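Local coordinates for DNA replication protein DnaC (Aquifex aeolicus, PDB 3ECC) that acts as a helicase loader in bacterial replication initiation, binding adenine nucleotide and magnesium through a P-loop ATPase fold, at residues Phe73-Lys76 / Asp77-Arg81; Lys90-Lys93 / Phe94-Val98. One frame throughout, in Å; residues are numbered along the deposited sequence.

Interaction 1 of 2, residues Phe73-Lys76 / Asp77-Arg81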
loop_
_atom_site.group_PDB
_atom_site.type_symbol
_atom_site.label_atom_id
_atom_site.label_comp_id
_atom_site.label_asym_id
_atom_site.label_seq_id
_atom_site.Cartn_x
_atom_site.Cartn_y
_atom_site.Cartn_z
ATOM N N PHE A 73 5.805 -3.358 -4.729
ATOM C CA PHE A 73 6.054 -2.505 -5.886
ATOM C C PHE A 73 6.060 -1.050 -5.494
ATOM O O PHE A 73 5.298 -0.639 -4.632
ATOM C CB PHE A 73 5.002 -2.745 -6.975
ATOM C CG PHE A 73 5.193 -4.031 -7.728
ATOM C CD1 PHE A 73 6.193 -4.152 -8.681
ATOM C CD2 PHE A 73 4.380 -5.124 -7.477
ATOM C CE1 PHE A 73 6.376 -5.334 -9.370
ATOM C CE2 PHE A 73 4.560 -6.311 -8.168
ATOM C CZ PHE A 73 5.560 -6.413 -9.111
ATOM N N ASP A 74 6.950 -0.279 -6.102
ATOM C CA ASP A 74 6.771 1.156 -6.151
ATOM C C ASP A 74 5.685 1.369 -7.183
ATOM O O ASP A 74 5.684 0.727 -8.235
ATOM C CB ASP A 74 8.058 1.870 -6.579
ATOM C CG ASP A 74 7.873 3.376 -6.739
ATOM O OD1 ASP A 74 7.847 4.095 -5.718
ATOM O OD2 ASP A 74 7.754 3.838 -7.887
ATOM N N THR A 75 4.747 2.248 -6.869
ATOM C CA THR A 75 3.569 2.419 -7.694
ATOM C C THR A 75 3.912 2.954 -9.079
ATOM O O THR A 75 3.386 2.474 -10.091
ATOM C CB THR A 75 2.562 3.322 -7.009
ATOM O OG1 THR A 75 2.377 2.866 -5.662
ATOM C CG2 THR A 75 1.239 3.275 -7.738
ATOM N N LYS A 76 4.810 3.927 -9.128
ATOM C CA LYS A 76 5.243 4.472 -10.404
ATOM C C LYS A 76 6.006 3.419 -11.203
ATOM O O LYS A 76 5.794 3.272 -12.405
ATOM C CB LYS A 76 6.098 5.715 -10.191
ATOM C CG LYS A 76 5.753 6.833 -11.122
ATOM C CD LYS A 76 6.108 8.170 -10.508
ATOM C CE LYS A 76 5.618 9.300 -11.390
ATOM N NZ LYS A 76 5.524 10.602 -10.652
ATOM N N ASP A 77 6.865 2.667 -10.516
ATOM C CA ASP A 77 7.621 1.578 -11.130
ATOM C C ASP A 77 6.709 0.485 -11.658
ATOM O O ASP A 77 6.958 -0.049 -12.733
ATOM C CB ASP A 77 8.639 0.986 -10.139
ATOM C CG ASP A 77 9.389 -0.198 -10.713
ATOM O OD1 ASP A 77 10.011 -0.042 -11.778
ATOM O OD2 ASP A 77 9.341 -1.285 -10.109
ATOM N N LEU A 78 5.652 0.163 -10.912
ATOM C CA LEU A 78 4.683 -0.847 -11.354
ATOM C C LEU A 78 3.913 -0.387 -12.581
ATOM O O LEU A 78 3.705 -1.154 -13.513
ATOM C CB LEU A 78 3.705 -1.225 -10.231
ATOM C CG LEU A 78 2.637 -2.287 -10.542
ATOM C CD1 LEU A 78 3.243 -3.654 -10.862
ATOM C CD2 LEU A 78 1.655 -2.410 -9.397
ATOM N N ILE A 79 3.531 0.887 -12.584
ATOM C CA ILE A 79 2.764 1.473 -13.675
ATOM C C ILE A 79 3.559 1.565 -14.980
ATOM O O ILE A 79 3.050 1.185 -16.029
ATOM C CB ILE A 79 2.186 2.840 -13.261
ATOM C CG1 ILE A 79 0.942 2.621 -12.405
ATOM C CG2 ILE A 79 1.857 3.703 -14.474
ATOM C CD1 ILE A 79 0.645 3.769 -11.498
ATOM N N PHE A 80 4.805 2.034 -14.903
ATOM C CA PHE A 80 5.690 2.100 -16.081
ATOM C C PHE A 80 5.968 0.717 -16.680
ATOM O O PHE A 80 6.051 0.571 -17.901
ATOM C CB PHE A 80 7.025 2.802 -15.756
ATOM C CG PHE A 80 6.931 4.306 -15.688
ATOM C CD1 PHE A 80 6.378 5.035 -16.733
ATOM C CD2 PHE A 80 7.428 4.996 -14.590
ATOM C CE1 PHE A 80 6.295 6.427 -16.668
ATOM C CE2 PHE A 80 7.350 6.382 -14.518
ATOM C CZ PHE A 80 6.786 7.099 -15.560
ATOM N N ARG A 81 6.131 -0.284 -15.817
ATOM C CA ARG A 81 6.326 -1.662 -16.259
ATOM C C ARG A 81 5.128 -2.123 -17.067
ATOM O O ARG A 81 5.261 -2.507 -18.230
ATOM C CB ARG A 81 6.490 -2.595 -15.064
ATOM C CG ARG A 81 7.890 -2.715 -14.530
ATOM C CD ARG A 81 8.042 -4.048 -13.841
ATOM N NE ARG A 81 8.897 -3.973 -12.661
ATOM C CZ ARG A 81 9.164 -5.008 -11.870
ATOM N NH1 ARG A 81 8.642 -6.198 -12.135
ATOM N NH2 ARG A 81 9.952 -4.854 -10.811
#
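F73, near the end of its strand, and L78, one turn into the following helix, meet by ring face and methyl tip. CD1 of L78 stands over the middle of the F73 ring, 3.6 Å from its centroid and only 8° off the normal, which makes this a CH-pi contact. Leucine suits the place because its branched end delivers a single methyl to the ring; with CG trans to the backbone N (chi1 -179°), the side chain crosses F73 at about a right angle. The rim of the same ring turns to the guanidinium of R81, the two planes standing 80° apart, so that F73 CE1 lies over the guanidinium face, 3.7 Å from R81 NH1. An aromatic edge, not a pi face, thus meets the cation. A long salt bridge from R81 NH2 to D77 OD2 (3.7 Å) gives the charge a partner one turn back.

Between strand and helix, D74 serves as N-cap. Its OD2 accepts from D77 N at 3.0 Å, on the anti side of the carboxylate, while D74 O takes the amide of L78 at 2.7 Å; aspartate is short enough for its carboxylate to turn onto the D77 amide in the first turn. T75 sends its two branches different ways: CG2 runs alongside I79 and lies 3.8 Å from its CD1, whereas OG1 is hydrogen-bonded to D107 O. K76 and F80 also lie side by side, lysine CG 3.8 Å from ring CE2.

Strand 71-74 is an outermost strand of the parallel sheet, and F73 pairs through its backbone with V105 and D107 of strand 104-107. L78 reaches F94 and V98 of helix 93-99, while I79 leans on W117 and I122 of helix 116-131.

Interaction 2 of 2, residues Lys90-Lys93 / Phe94-Val98; sequences KDTK and FLKTV
The F94 ring and the D91 carboxylate are inclined to each other by 43°, and D91 OD2 approaches F94 at CB, 3.5 Å away. Over one ring face sits CG2 of V98, 3.9 Å above the plane and displaced toward the rim. L82 and L85 of helix 75-86 also touch the phenylalanine, a fitting choice for a wide apolar surface between two helices.

The other carboxylate oxygen of D91, OD1, accepts a weak capping bond from F94 N at 3.3 Å, just where the chain turns into helix 93-99. The first regular helical bond follows, K96 N to T92 O at 3.0 Å. Beside it, CG2 of T92 faces the far end of K96, lying 3.5 Å from NZ; the lysine bends at chi3 and chi4, bringing CE and NZ over the methyl.

T97 turns its hydroxyl back on its own helix: with OG1 between the backbone N and the carbonyl carbon (chi1 44°), it donates to F94 O at 2.6 Å. V98 N reaches that oxygen from the same face.

Chemically, then, a short acid and a beta-hydroxyl answer backbone groups of a short surface helix. The negative charge of D91, close to the N-terminal end of helix 93-99, would probably interact favourably with the helix dipole, although the weak bond suggests a modest grip.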
loop_
_atom_site.group_PDB
_atom_site.type_symbol
_atom_site.label_atom_id
_atom_site.label_comp_id
_atom_site.label_asym_id
_atom_site.label_seq_id
_atom_site.Cartn_x
_atom_site.Cartn_y
_atom_site.Cartn_z
ATOM N N LYS A 90 2.002 -8.644 -25.681
ATOM C CA LYS A 90 2.213 -10.081 -25.452
ATOM C C LYS A 90 2.540 -10.632 -24.052
ATOM O O LYS A 90 2.798 -11.840 -23.938
ATOM C CB LYS A 90 3.231 -10.627 -26.452
ATOM C CG LYS A 90 2.697 -10.714 -27.863
ATOM C CD LYS A 90 3.534 -11.655 -28.722
ATOM C CE LYS A 90 2.806 -12.018 -30.016
ATOM N NZ LYS A 90 3.459 -13.149 -30.750
ATOM N N ASP A 91 2.536 -9.785 -23.014
ATOM C CA ASP A 91 2.744 -10.235 -21.615
ATOM C C ASP A 91 1.534 -9.935 -20.719
ATOM O O ASP A 91 1.403 -8.827 -20.189
ATOM C CB ASP A 91 4.034 -9.628 -21.030
ATOM C CG ASP A 91 4.407 -10.212 -19.650
ATOM O OD1 ASP A 91 3.903 -11.300 -19.277
ATOM O OD2 ASP A 91 5.221 -9.577 -18.940
ATOM N N THR A 92 0.654 -10.927 -20.564
ATOM C CA THR A 92 -0.468 -10.831 -19.627
ATOM C C THR A 92 -0.095 -11.528 -18.329
ATOM O O THR A 92 -0.662 -11.249 -17.273
ATOM C CB THR A 92 -1.767 -11.473 -20.189
ATOM O OG1 THR A 92 -2.009 -11.002 -21.519
ATOM C CG2 THR A 92 -2.963 -11.110 -19.316
ATOM N N LYS A 93 0.880 -12.430 -18.419
ATOM C CA LYS A 93 1.291 -13.255 -17.282
ATOM C C LYS A 93 1.718 -12.429 -16.073
ATOM O O LYS A 93 1.423 -12.792 -14.935
ATOM C CB LYS A 93 2.399 -14.235 -17.693
ATOM C CG LYS A 93 1.895 -15.392 -18.557
ATOM C CD LYS A 93 2.994 -16.396 -18.895
ATOM C CE LYS A 93 2.424 -17.579 -19.681
ATOM N NZ LYS A 93 3.477 -18.522 -20.164
ATOM N N PHE A 94 2.389 -11.309 -16.323
ATOM C CA PHE A 94 2.783 -10.407 -15.253
ATOM C C PHE A 94 1.582 -9.697 -14.624
ATOM O O PHE A 94 1.509 -9.555 -13.400
ATOM C CB PHE A 94 3.799 -9.389 -15.758
ATOM C CG PHE A 94 4.243 -8.409 -14.712
ATOM C CD1 PHE A 94 5.076 -8.807 -13.673
ATOM C CD2 PHE A 94 3.836 -7.086 -14.769
ATOM C CE1 PHE A 94 5.488 -7.899 -12.705
ATOM C CE2 PHE A 94 4.247 -6.172 -13.811
ATOM C CZ PHE A 94 5.075 -6.578 -12.776
ATOM N N LEU A 95 0.644 -9.263 -15.463
ATOM C CA LEU A 95 -0.532 -8.545 -14.988
ATOM C C LEU A 95 -1.422 -9.407 -14.085
ATOM O O LEU A 95 -1.947 -8.917 -13.081
ATOM C CB LEU A 95 -1.333 -7.985 -16.163
ATOM C CG LEU A 95 -2.607 -7.203 -15.839
ATOM C CD1 LEU A 95 -2.306 -5.942 -15.045
ATOM C CD2 LEU A 95 -3.353 -6.865 -17.112
ATOM N N LYS A 96 -1.575 -10.685 -14.434
ATOM C CA LYS A 96 -2.406 -11.618 -13.646
ATOM C C LYS A 96 -1.802 -11.926 -12.286
ATOM O O LYS A 96 -2.524 -12.043 -11.292
ATOM C CB LYS A 96 -2.633 -12.931 -14.399
ATOM C CG LYS A 96 -3.950 -13.006 -15.137
ATOM C CD LYS A 96 -3.913 -14.100 -16.177
ATOM C CE LYS A 96 -4.737 -13.711 -17.386
ATOM N NZ LYS A 96 -4.143 -14.289 -18.617
ATOM N N THR A 97 -0.478 -12.068 -12.247
ATOM C CA THR A 97 0.227 -12.338 -11.002
ATOM C C THR A 97 0.124 -11.154 -10.055
ATOM O O THR A 97 0.055 -11.339 -8.837
ATOM C CB THR A 97 1.708 -12.651 -11.242
ATOM O OG1 THR A 97 2.238 -11.715 -12.190
ATOM C CG2 THR A 97 1.878 -14.075 -11.772
ATOM N N VAL A 98 0.095 -9.946 -10.619
ATOM C CA VAL A 98 -0.095 -8.732 -9.832
ATOM C C VAL A 98 -1.539 -8.617 -9.345
ATOM O O VAL A 98 -1.781 -8.502 -8.145
ATOM C CB VAL A 98 0.304 -7.456 -10.620
ATOM C CG1 VAL A 98 -0.173 -6.204 -9.894
ATOM C CG2 VAL A 98 1.805 -7.410 -10.829
#

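Interactions 1 and 2 follow each other along the chain, their centres 14 Å apart, and meet through a largely apolar seam, with the guanidinium of R81 at one edge of it. The F94 ring supplies the join: its CZ lies 3.7 Å from F73 CZ, and its CE1 is 3.6 Å from R81 NH1. V98 CG2 adds a further touch, 4.0 Å from F73 CE2. Helix 93-99 thereby packs against both the end of strand 71-74 and helix 75-86. Only interaction 1 comes near the nucleotide site: the side chain of D74 is about 4 Å from that of D108, a magnesium-binding residue, and about 7 Å from the bound beryllium trifluoride and magnesium. Interaction 2 lies at the surface, away from that site.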